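Local coordinates for protein putative enoyl-CoA hydratase/isomerase (Mycobacterium abscessus, PDB 4MI2) that probably isomerises the ring epoxide of phenylacetyl-CoA to its oxepin form in phenylacetate degradation, as a trimeric member of the enoyl-CoA hydratase/isomerase family, at residues 208-213 with 262-267; 105-110 with 124-129; 118-123 with 150-155; 158-163 with 181-186. All coordinates share one frame; numbering follows the deposited sequence.

Contact 1 (208-213 with 262-267)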
loop_
_atom_site.group_PDB
_atom_site.type_symbol
_atom_site.label_atom_id
_atom_site.label_comp_id
_atom_site.label_asym_id
_atom_site.label_seq_id
_atom_site.Cartn_x
_atom_site.Cartn_y
_atom_site.Cartn_z
ATOM N N GLY B 208 -26.689 11.055 -8.449
ATOM C CA GLY B 208 -27.004 12.396 -8.980
ATOM C C GLY B 208 -25.761 13.167 -9.421
ATOM O O GLY B 208 -25.854 14.322 -9.842
ATOM N N GLY B 209 -24.596 12.529 -9.324
ATOM C CA GLY B 209 -23.329 13.162 -9.668
ATOM C C GLY B 209 -22.878 12.945 -11.105
ATOM O O GLY B 209 -23.598 12.363 -11.918
ATOM N N PRO B 210 -21.667 13.409 -11.424
ATOM C CA PRO B 210 -21.128 13.292 -12.774
ATOM C C PRO B 210 -20.676 11.868 -13.095
ATOM O O PRO B 210 -19.495 11.548 -13.040
ATOM C CB PRO B 210 -19.963 14.286 -12.772
ATOM C CG PRO B 210 -19.553 14.396 -11.334
ATOM C CD PRO B 210 -20.807 14.218 -10.539
ATOM N N THR B 211 -21.641 11.028 -13.445
ATOM C CA THR B 211 -21.435 9.594 -13.586
ATOM C C THR B 211 -20.305 9.237 -14.557
ATOM O O THR B 211 -19.558 8.283 -14.300
ATOM C CB THR B 211 -22.747 8.917 -14.024
ATOM O OG1 THR B 211 -23.786 9.275 -13.104
ATOM C CG2 THR B 211 -22.608 7.371 -14.077
ATOM N N ALA B 212 -20.171 9.986 -15.656
ATOM C CA ALA B 212 -19.106 9.721 -16.626
ATOM C C ALA B 212 -17.737 10.015 -16.028
ATOM O O ALA B 212 -16.783 9.277 -16.248
ATOM C CB ALA B 212 -19.302 10.518 -17.899
ATOM N N ALA B 213 -17.650 11.101 -15.271
ATOM C CA ALA B 213 -16.439 11.431 -14.556
ATOM C C ALA B 213 -16.115 10.365 -13.507
ATOM O O ALA B 213 -14.977 9.942 -13.385
ATOM C CB ALA B 213 -16.571 12.802 -13.909
ATOM N N PRO B 262 -25.322 22.674 -9.906
ATOM C CA PRO B 262 -25.484 22.038 -11.213
ATOM C C PRO B 262 -26.342 20.776 -11.163
ATOM O O PRO B 262 -26.354 20.085 -10.149
ATOM C CB PRO B 262 -24.050 21.648 -11.571
ATOM C CG PRO B 262 -23.428 21.335 -10.255
ATOM C CD PRO B 262 -24.029 22.318 -9.287
ATOM N N VAL B 263 -27.029 20.479 -12.261
ATOM C CA VAL B 263 -27.709 19.197 -12.436
ATOM C C VAL B 263 -26.867 18.336 -13.388
ATOM O O VAL B 263 -26.535 18.776 -14.490
ATOM C CB VAL B 263 -29.144 19.394 -12.977
ATOM C CG1 VAL B 263 -29.851 18.058 -13.193
ATOM C CG2 VAL B 263 -29.946 20.251 -12.009
ATOM N N PHE B 264 -26.509 17.126 -12.944
ATOM C CA PHE B 264 -25.685 16.201 -13.736
ATOM C C PHE B 264 -26.538 15.076 -14.316
ATOM O O PHE B 264 -27.370 14.511 -13.608
ATOM C CB PHE B 264 -24.585 15.569 -12.879
ATOM C CG PHE B 264 -23.586 16.543 -12.332
ATOM C CD1 PHE B 264 -22.769 17.272 -13.181
ATOM C CD2 PHE B 264 -23.436 16.705 -10.967
ATOM C CE1 PHE B 264 -21.831 18.161 -12.677
ATOM C CE2 PHE B 264 -22.496 17.585 -10.453
ATOM C CZ PHE B 264 -21.690 18.313 -11.308
ATOM N N VAL B 265 -26.317 14.731 -15.586
ATOM C CA VAL B 265 -27.061 13.636 -16.244
ATOM C C VAL B 265 -26.209 12.404 -16.571
ATOM O O VAL B 265 -26.733 11.402 -17.034
ATOM C CB VAL B 265 -27.749 14.115 -17.542
ATOM C CG1 VAL B 265 -28.819 15.155 -17.228
ATOM C CG2 VAL B 265 -26.734 14.666 -18.533
ATOM N N GLY B 266 -24.899 12.485 -16.345
ATOM C CA GLY B 266 -24.003 11.353 -16.584
ATOM C C GLY B 266 -23.417 11.254 -17.981
ATOM O O GLY B 266 -23.021 10.178 -18.402
ATOM N N ARG B 267 -23.353 12.368 -18.708
ATOM C CA ARG B 267 -22.666 12.391 -20.002
ATOM C C ARG B 267 -22.200 13.791 -20.360
ATOM O O ARG B 267 -21.700 14.040 -21.459
ATOM C CB ARG B 267 -23.565 11.823 -21.101
ATOM C CG ARG B 267 -24.800 12.657 -21.420
ATOM C CD ARG B 267 -25.735 11.889 -22.345
ATOM N NE ARG B 267 -27.010 12.583 -22.569
ATOM C CZ ARG B 267 -28.198 12.221 -22.070
ATOM N NH1 ARG B 267 -28.334 11.148 -21.287
ATOM N NH2 ARG B 267 -29.278 12.945 -22.366
ATOM O OXT ARG B 267 -22.290 14.706 -19.544
HETATM O O HOH W 1 -27.556 16.253 -10.552
#

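Contact 2 (105-110 with 124-129)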
loop_
_atom_site.group_PDB
_atom_site.type_symbol
_atom_site.label_atom_id
_atom_site.label_comp_id
_atom_site.label_asym_id
_atom_site.label_seq_id
_atom_site.Cartn_x
_atom_site.Cartn_y
_atom_site.Cartn_z
ATOM N N VAL B 105 -19.721 2.158 -12.664
ATOM C CA VAL B 105 -20.195 3.241 -11.800
ATOM C C VAL B 105 -19.845 2.926 -10.346
ATOM O O VAL B 105 -19.355 1.831 -10.055
ATOM C CB VAL B 105 -21.709 3.510 -12.005
ATOM C CG1 VAL B 105 -22.011 3.613 -13.499
ATOM C CG2 VAL B 105 -22.575 2.437 -11.364
ATOM N N PRO B 106 -20.053 3.894 -9.434
ATOM C CA PRO B 106 -19.678 3.665 -8.045
ATOM C C PRO B 106 -20.521 2.598 -7.356
ATOM O O PRO B 106 -21.718 2.535 -7.569
ATOM C CB PRO B 106 -19.895 5.034 -7.394
ATOM C CG PRO B 106 -19.764 6.016 -8.518
ATOM C CD PRO B 106 -20.395 5.308 -9.678
ATOM N N VAL B 107 -19.878 1.767 -6.537
ATOM C CA VAL B 107 -20.554 0.681 -5.815
ATOM C C VAL B 107 -20.343 0.904 -4.334
ATOM O O VAL B 107 -19.207 1.037 -3.890
ATOM C CB VAL B 107 -19.978 -0.701 -6.188
ATOM C CG1 VAL B 107 -20.677 -1.811 -5.407
ATOM C CG2 VAL B 107 -20.104 -0.944 -7.680
ATOM N N VAL B 108 -21.445 0.954 -3.591
ATOM C CA VAL B 108 -21.448 1.173 -2.154
ATOM C C VAL B 108 -21.974 -0.095 -1.511
ATOM O O VAL B 108 -22.870 -0.733 -2.064
ATOM C CB VAL B 108 -22.387 2.336 -1.782
ATOM C CG1 VAL B 108 -22.273 2.684 -0.300
ATOM C CG2 VAL B 108 -22.094 3.555 -2.646
ATOM N N VAL B 109 -21.431 -0.460 -0.344
ATOM C CA VAL B 109 -21.917 -1.625 0.388
ATOM C C VAL B 109 -22.175 -1.284 1.857
ATOM O O VAL B 109 -21.410 -0.548 2.488
ATOM C CB VAL B 109 -20.977 -2.843 0.227
ATOM C CG1 VAL B 109 -19.618 -2.573 0.849
ATOM C CG2 VAL B 109 -21.607 -4.109 0.802
ATOM N N ALA B 110 -23.302 -1.786 2.365
ATOM C CA ALA B 110 -23.709 -1.616 3.757
ATOM C C ALA B 110 -23.471 -2.937 4.468
ATOM O O ALA B 110 -24.018 -3.963 4.059
ATOM C CB ALA B 110 -25.182 -1.236 3.842
ATOM N N LEU B 124 -15.352 -6.318 -0.069
ATOM C CA LEU B 124 -14.133 -5.597 -0.441
ATOM C C LEU B 124 -14.050 -5.268 -1.935
ATOM O O LEU B 124 -13.213 -4.458 -2.340
ATOM C CB LEU B 124 -12.864 -6.338 0.032
ATOM C CG LEU B 124 -12.763 -6.686 1.535
ATOM C CD1 LEU B 124 -11.329 -7.011 1.944
ATOM C CD2 LEU B 124 -13.319 -5.595 2.433
ATOM N N GLY B 125 -14.909 -5.871 -2.750
ATOM C CA GLY B 125 -15.019 -5.488 -4.165
ATOM C C GLY B 125 -15.792 -4.192 -4.410
ATOM O O GLY B 125 -15.764 -3.654 -5.516
ATOM N N ALA B 126 -16.492 -3.690 -3.393
ATOM C CA ALA B 126 -17.206 -2.413 -3.520
ATOM C C ALA B 126 -16.221 -1.259 -3.436
ATOM O O ALA B 126 -15.087 -1.451 -3.008
ATOM C CB ALA B 126 -18.278 -2.277 -2.446
ATOM N N ASP B 127 -16.650 -0.070 -3.860
ATOM C CA ASP B 127 -15.819 1.138 -3.757
ATOM C C ASP B 127 -15.893 1.807 -2.376
ATOM O O ASP B 127 -14.884 2.284 -1.860
ATOM C CB ASP B 127 -16.227 2.145 -4.832
ATOM C CG ASP B 127 -16.095 1.578 -6.227
ATOM O OD1 ASP B 127 -14.989 1.105 -6.539
ATOM O OD2 ASP B 127 -17.092 1.579 -7.001
ATOM N N ILE B 128 -17.090 1.845 -1.799
ATOM C CA ILE B 128 -17.347 2.537 -0.530
ATOM C C ILE B 128 -18.040 1.548 0.390
ATOM O O ILE B 128 -19.003 0.895 -0.007
ATOM C CB ILE B 128 -18.258 3.785 -0.708
ATOM C CG1 ILE B 128 -17.733 4.722 -1.808
ATOM C CG2 ILE B 128 -18.417 4.553 0.609
ATOM C CD1 ILE B 128 -16.444 5.441 -1.466
ATOM N N ARG B 129 -17.552 1.455 1.619
ATOM C CA ARG B 129 -17.987 0.448 2.584
ATOM C C ARG B 129 -18.458 1.155 3.846
ATOM O O ARG B 129 -17.684 1.862 4.488
ATOM C CB ARG B 129 -16.825 -0.501 2.930
ATOM C CG ARG B 129 -16.647 -1.674 1.971
ATOM C CD ARG B 129 -15.299 -2.373 2.161
ATOM N NE ARG B 129 -14.208 -1.488 1.768
ATOM C CZ ARG B 129 -13.812 -1.273 0.521
ATOM N NH1 ARG B 129 -14.368 -1.919 -0.495
ATOM N NH2 ARG B 129 -12.841 -0.411 0.292
#

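Contact 3 (118-123 with 150-155)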
loop_
_atom_site.group_PDB
_atom_site.type_symbol
_atom_site.label_atom_id
_atom_site.label_comp_id
_atom_site.label_asym_id
_atom_site.label_seq_id
_atom_site.Cartn_x
_atom_site.Cartn_y
_atom_site.Cartn_z
ATOM N N ALA B 118 -16.193 -15.521 1.653
ATOM C CA ALA B 118 -16.676 -14.888 0.427
ATOM C C ALA B 118 -17.513 -13.644 0.692
ATOM O O ALA B 118 -17.631 -12.771 -0.176
ATOM C CB ALA B 118 -17.493 -15.877 -0.372
ATOM N N GLY B 119 -18.123 -13.568 1.872
ATOM C CA GLY B 119 -18.874 -12.371 2.256
ATOM C C GLY B 119 -17.959 -11.164 2.355
ATOM O O GLY B 119 -18.308 -10.064 1.910
ATOM N N LEU B 120 -16.778 -11.382 2.939
ATOM C CA LEU B 120 -15.750 -10.358 3.009
ATOM C C LEU B 120 -15.240 -10.023 1.606
ATOM O O LEU B 120 -15.089 -8.859 1.265
ATOM C CB LEU B 120 -14.603 -10.814 3.921
ATOM C CG LEU B 120 -13.526 -9.794 4.283
ATOM C CD1 LEU B 120 -14.130 -8.586 4.981
ATOM C CD2 LEU B 120 -12.462 -10.445 5.170
ATOM N N GLY B 121 -15.006 -11.044 0.786
ATOM C CA GLY B 121 -14.527 -10.842 -0.587
ATOM C C GLY B 121 -15.467 -9.954 -1.372
ATOM O O GLY B 121 -15.043 -9.059 -2.104
ATOM N N LEU B 122 -16.753 -10.205 -1.191
ATOM C CA LEU B 122 -17.802 -9.492 -1.890
ATOM C C LEU B 122 -17.823 -8.047 -1.423
ATOM O O LEU B 122 -17.879 -7.109 -2.237
ATOM C CB LEU B 122 -19.137 -10.194 -1.618
ATOM C CG LEU B 122 -20.417 -9.696 -2.270
ATOM C CD1 LEU B 122 -20.369 -9.785 -3.789
ATOM C CD2 LEU B 122 -21.554 -10.544 -1.727
ATOM N N ALA B 123 -17.738 -7.856 -0.109
ATOM C CA ALA B 123 -17.727 -6.507 0.451
ATOM C C ALA B 123 -16.518 -5.683 0.015
ATOM O O ALA B 123 -16.646 -4.472 -0.227
ATOM C CB ALA B 123 -17.798 -6.560 1.970
ATOM N N SER B 150 -12.611 -15.534 -3.824
ATOM C CA SER B 150 -13.357 -14.285 -3.963
ATOM C C SER B 150 -12.452 -13.050 -4.001
ATOM O O SER B 150 -12.851 -11.973 -3.553
ATOM C CB SER B 150 -14.401 -14.164 -2.844
ATOM O OG SER B 150 -15.212 -15.312 -2.807
ATOM N N ALA B 151 -11.246 -13.228 -4.551
ATOM C CA ALA B 151 -10.255 -12.165 -4.760
ATOM C C ALA B 151 -9.615 -11.617 -3.478
ATOM O O ALA B 151 -8.845 -10.639 -3.516
ATOM C CB ALA B 151 -10.848 -11.031 -5.577
ATOM N N LEU B 152 -9.890 -12.280 -2.361
ATOM C CA LEU B 152 -9.487 -11.797 -1.045
ATOM C C LEU B 152 -7.975 -11.808 -0.840
ATOM O O LEU B 152 -7.456 -10.992 -0.078
ATOM C CB LEU B 152 -10.188 -12.625 0.028
ATOM C CG LEU B 152 -10.690 -11.978 1.308
ATOM C CD1 LEU B 152 -11.378 -10.634 1.100
ATOM C CD2 LEU B 152 -11.633 -12.963 1.979
ATOM N N SER B 153 -7.263 -12.690 -1.551
ATOM C CA SER B 153 -5.794 -12.714 -1.514
ATOM C C SER B 153 -5.164 -11.488 -2.167
ATOM O O SER B 153 -3.955 -11.260 -2.027
ATOM C CB SER B 153 -5.224 -13.998 -2.151
ATOM O OG SER B 153 -5.445 -14.057 -3.552
ATOM N N ALA B 154 -5.976 -10.722 -2.893
ATOM C CA ALA B 154 -5.567 -9.445 -3.454
ATOM C C ALA B 154 -6.229 -8.270 -2.718
ATOM O O ALA B 154 -5.553 -7.345 -2.268
ATOM C CB ALA B 154 -5.915 -9.401 -4.933
ATOM N N SER B 155 -7.552 -8.310 -2.614
ATOM C CA SER B 155 -8.316 -7.191 -2.086
ATOM C C SER B 155 -8.011 -6.895 -0.613
ATOM O O SER B 155 -7.937 -5.738 -0.226
ATOM C CB SER B 155 -9.818 -7.421 -2.282
ATOM O OG SER B 155 -10.254 -8.573 -1.579
HETATM O O HOH W 2 -12.555 -9.195 -2.876
#

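Contact 4 (158-163 with 181-186)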
loop_
_atom_site.group_PDB
_atom_site.type_symbol
_atom_site.label_atom_id
_atom_site.label_comp_id
_atom_site.label_asym_id
_atom_site.label_seq_id
_atom_site.Cartn_x
_atom_site.Cartn_y
_atom_site.Cartn_z
ATOM N N ARG B 158 -4.501 -5.165 -0.270
ATOM C CA ARG B 158 -4.587 -3.885 -0.966
ATOM C C ARG B 158 -5.329 -2.832 -0.134
ATOM O O ARG B 158 -5.034 -1.655 -0.262
ATOM C CB ARG B 158 -5.240 -4.047 -2.352
ATOM C CG ARG B 158 -4.288 -4.669 -3.367
ATOM C CD ARG B 158 -4.948 -4.885 -4.727
ATOM N NE ARG B 158 -4.252 -5.905 -5.515
ATOM C CZ ARG B 158 -4.655 -6.347 -6.703
ATOM N NH1 ARG B 158 -5.755 -5.843 -7.254
ATOM N NH2 ARG B 158 -3.960 -7.289 -7.345
ATOM N N LEU B 159 -6.270 -3.266 0.710
ATOM C CA LEU B 159 -7.023 -2.358 1.581
ATOM C C LEU B 159 -6.320 -2.069 2.909
ATOM O O LEU B 159 -6.263 -0.924 3.322
ATOM C CB LEU B 159 -8.421 -2.902 1.888
ATOM C CG LEU B 159 -9.465 -2.990 0.771
ATOM C CD1 LEU B 159 -10.835 -3.233 1.389
ATOM C CD2 LEU B 159 -9.515 -1.729 -0.080
ATOM N N ILE B 160 -5.806 -3.098 3.585
ATOM C CA ILE B 160 -5.254 -2.909 4.932
ATOM C C ILE B 160 -3.747 -3.128 5.045
ATOM O O ILE B 160 -3.184 -3.020 6.136
ATOM C CB ILE B 160 -5.986 -3.786 5.990
ATOM C CG1 ILE B 160 -5.756 -5.278 5.747
ATOM C CG2 ILE B 160 -7.477 -3.480 6.014
ATOM C CD1 ILE B 160 -6.305 -6.144 6.860
ATOM N N GLY B 161 -3.091 -3.436 3.931
ATOM C CA GLY B 161 -1.648 -3.657 3.929
ATOM C C GLY B 161 -1.295 -5.109 4.163
ATOM O O GLY B 161 -2.118 -5.896 4.646
ATOM N N ALA B 162 -0.051 -5.454 3.834
ATOM C CA ALA B 162 0.405 -6.841 3.837
ATOM C C ALA B 162 0.532 -7.440 5.249
ATOM O O ALA B 162 0.244 -8.620 5.449
ATOM C CB ALA B 162 1.730 -6.949 3.101
ATOM N N SER B 163 0.960 -6.637 6.221
ATOM C CA SER B 163 1.106 -7.134 7.594
ATOM C C SER B 163 -0.217 -7.598 8.175
ATOM O O SER B 163 -0.350 -8.743 8.619
ATOM C CB SER B 163 1.725 -6.073 8.523
ATOM O OG SER B 163 3.132 -6.064 8.374
ATOM N N HIS B 181 -12.261 0.318 10.850
ATOM C CA HIS B 181 -12.211 1.729 10.490
ATOM C C HIS B 181 -10.781 2.274 10.573
ATOM O O HIS B 181 -10.278 2.856 9.622
ATOM C CB HIS B 181 -13.139 2.549 11.385
ATOM C CG HIS B 181 -13.393 3.928 10.867
ATOM N ND1 HIS B 181 -12.993 5.061 11.539
ATOM C CD2 HIS B 181 -13.972 4.355 9.718
ATOM C CE1 HIS B 181 -13.335 6.129 10.837
ATOM N NE2 HIS B 181 -13.925 5.727 9.725
ATOM N N THR B 182 -10.120 2.067 11.702
ATOM C CA THR B 182 -8.741 2.530 11.850
ATOM C C THR B 182 -7.830 1.945 10.766
ATOM O O THR B 182 -6.991 2.656 10.218
ATOM C CB THR B 182 -8.171 2.183 13.240
ATOM O OG1 THR B 182 -9.075 2.631 14.260
ATOM C CG2 THR B 182 -6.814 2.842 13.448
ATOM N N TRP B 183 -8.012 0.662 10.452
ATOM C CA TRP B 183 -7.177 -0.031 9.452
ATOM C C TRP B 183 -7.469 0.353 7.991
ATOM O O TRP B 183 -6.678 0.036 7.093
ATOM C CB TRP B 183 -7.329 -1.542 9.596
ATOM C CG TRP B 183 -6.668 -2.132 10.784
ATOM C CD1 TRP B 183 -6.110 -1.463 11.848
ATOM C CD2 TRP B 183 -6.516 -3.525 11.064
ATOM N NE1 TRP B 183 -5.602 -2.364 12.758
ATOM C CE2 TRP B 183 -5.837 -3.635 12.301
ATOM C CE3 TRP B 183 -6.865 -4.694 10.381
ATOM C CZ2 TRP B 183 -5.519 -4.871 12.876
ATOM C CZ3 TRP B 183 -6.548 -5.925 10.957
ATOM C CH2 TRP B 183 -5.881 -6.000 12.190
ATOM N N GLY B 184 -8.604 1.013 7.760
ATOM C CA GLY B 184 -9.034 1.416 6.417
ATOM C C GLY B 184 -9.789 0.336 5.652
ATOM O O GLY B 184 -9.916 0.415 4.434
ATOM N N LEU B 185 -10.276 -0.674 6.368
ATOM C CA LEU B 185 -11.086 -1.730 5.775
ATOM C C LEU B 185 -12.476 -1.214 5.404
ATOM O O LEU B 185 -13.098 -1.727 4.479
ATOM C CB LEU B 185 -11.222 -2.910 6.735
ATOM C CG LEU B 185 -11.869 -4.173 6.138
ATOM C CD1 LEU B 185 -10.936 -4.835 5.132
ATOM C CD2 LEU B 185 -12.254 -5.168 7.219
ATOM N N VAL B 186 -12.969 -0.226 6.146
ATOM C CA VAL B 186 -14.242 0.424 5.833
ATOM C C VAL B 186 -14.065 1.938 5.922
ATOM O O VAL B 186 -13.157 2.420 6.605
ATOM C CB VAL B 186 -15.384 -0.040 6.776
ATOM C CG1 VAL B 186 -15.602 -1.541 6.647
ATOM C CG2 VAL B 186 -15.109 0.340 8.230
HETATM O O HOH W 3 -4.194 -1.034 7.762
#

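Contact 1 (208-213 with 262-267)
Phe264 and Pro210 lie side by side, pointing the same way, with the proline's CD over the aromatic face. Pro210 CD is 3.9 Å from the centroid of the Phe264 ring and 22° off its normal, which qualifies as a CH-pi contact displaced toward the rim. At the ring's edge, in its plane, Gly208 O approaches Phe264 CD2 to 3.6 Å. The first torsion of Phe264 (chi1 -63°) turns CG anti to its own carbonyl carbon, which brings the ring alongside the proline. A water links the same backbones, donating to Gly208 O at 2.7 Å and accepting from Phe264 N at 2.8 Å.

Gly266 takes up the next part of the interface by backbone alone: its CA lies 3.8 Å from Thr211 CB, and its O lies 3.8 Å from Ala212 CB. No direct hydrogen bond crosses between the segments, but Arg54 joins them by hydrogen bonds to Thr211 OG1, Gly209 O and Phe264 O. The arrangement lays the C-terminal tail of a crotonase-family chain over the start of helix 211-223, after an inverse gamma turn centred on Pro210, with Thr142 of the second subunit packing on Pro210 and its Gly143 on Phe264.

Contact 2 (105-110 with 124-129)
The parallel pairing of Val108 with Ile128 and of Val109 with Arg129 closes a beta-alpha-beta crossover in the main sheet of the crotonase fold, with helix 118-124 in the connection. The evidence is in the backbone bonds: Val109 N donates to Ile128 O at 2.8 Å, and Val107 O accepts twice, from Ile128 N at 3.1 Å and from Asp127 N at 2.8 Å. The Ile128 donor lies in the carbonyl plane, whereas the Asp127 donor is tilted 27° from it, so the two N-H groups share one oxygen from different directions.

Asp127 then extends the pairing with its side chain. Its OD2 takes the N-H of Val107 at 2.8 Å on the anti side of the carboxylate, 16° out of plane, and the same oxygen forms a salt bridge with Lys218. That lysine also bonds Val105 O, which ties the carboxylate to the loop leading into strand 107-111. Ala126 supplies an apolar patch: its CB touches Val107 CG1 at 3.8 Å and Val109 CG1 at 3.6 Å. Val109 places CG1 between its backbone N and carbonyl carbon (chi1 65°), and this branch presses on Arg129 CG at 3.3 Å, a tight fit. Farther out the arginine chain bends at its third torsion, and NH1 makes a weak hydrogen bond to Ala126 O, while NE makes another weak one to Leu185 O.

Strand 55-60 pairs with 107-111 on its other edge, helix 195-207 packs against Val108 and Ala110, and Leu159 of helix 152-160 meets Arg129.

Contact 3 (118-123 with 150-155)
Ser150 leans on one turn of helix 118-124, and its side chain can be followed outward atom by atom. CB sits 4.0 Å from Gly121 CA and equally near Ala118 CA, resting between two positions three residues apart on the helix. From there OG, turned anti to the carbonyl carbon (chi1 -53°), passes along the helix to Ala118 CB at 3.4 Å. This last meeting is a van der Waals contact with a methyl group; the hydroxyl hydrogen-bonds to a residue flanking the segments. Such proximity is possible because Gly121 has no side chain: its CA lies only 5.0 Å from Ser150 CA, and Ser150 O packs against the same glycine.

Leu152 fills the neighbouring part of the surface. Its CD1 reaches Gly121 CA at 3.6 Å and also touches Leu120 CG at 3.9 Å, while CD2 comes near Leu120 CD2; the two leucines cross at about a right angle. No direct hydrogen bond spans the segments. A water does, donating to Gly121 O at 2.6 Å and to Ser150 O at 2.9 Å and accepting from Ser155 OG at 2.7 Å, so one water ties a helix carbonyl, the Ser150 carbonyl and a serine hydroxyl together.

Across the subunit boundary, Glu236 of the third subunit bonds Ala151 N, at the N-cap position of helix 152-160, and Ser153 OG. The arrangement is that of a crotonase core, in which the helix equivalent to 118-124 has its N-terminal end by the oxyanion hole; the same placement is probable here.

Contact 4 (158-163 with 181-186)
Ile160 wedges against Trp183 and Leu185, and this is the tightly packed part of the contact. Its CG1 occupies the position between backbone N and carbonyl carbon (chi1 66°), and the extended second torsion (chi2 173°) carries CD1 out to the indole, 3.8 Å from Trp183 CE3. The two side chains cross obliquely. The other branch, Ile160 CG2, is held between backbone and side chain, 3.8 Å from Trp183 O and 3.8 Å from Leu185 CD1; Ile160 and Leu185 run side by side in the same direction. Leu159 adds a slightly longer contact, its CD1 lying 4.1 Å from Leu185 CD1, with the two leucines crossing at about a right angle.

Two helix ends are brought together here. Helix 177-183 closes in a Schellman motif at Gly184, whose positive phi (85°) lets the chain turn toward Leu185, and helix 152-160 ends just before Gly161, which is itself the N-cap of helix 162-171. In this crotonase-family chain the junction of three helices lies beside the strand 128-132, reached through Leu159 and Val186 on Arg129.

The looser part is polar and backbone-lined. Leu159 O and Trp183 O, both acceptors, stay 3.9 Å apart; a water beside them bridges the segments, donating to Ile160 O and to Trp183 O, 2.8 Å from each. The indole of Trp183, which is only partly exposed, also makes a cation-pi contact with Arg164 of the same chain, and Ser163 OG hydrogen-bonds Gly184 O of the third subunit.

In the fold
Contact 2 is the innermost, about 4 Å from the centre of the chain, and it alone is built on direct hydrogen bonds between its two segments; contacts 1, 3 and 4 each bridge their segments by a water. Contacts 3 and 4 share helix 152-160 and lie further out; both rely on apolar side chains, and both reach the third subunit. Leu124 joins these three: it touches Leu152 of contact 3 and Leu159 and Leu185 of contact 4. Contact 1, centred about 21 Å out, is the most peripheral and only partly buried, and its main side-chain contact is a proline over an aromatic ring. It still meets contact 2, through Thr211 CG2 and Val105 CG1.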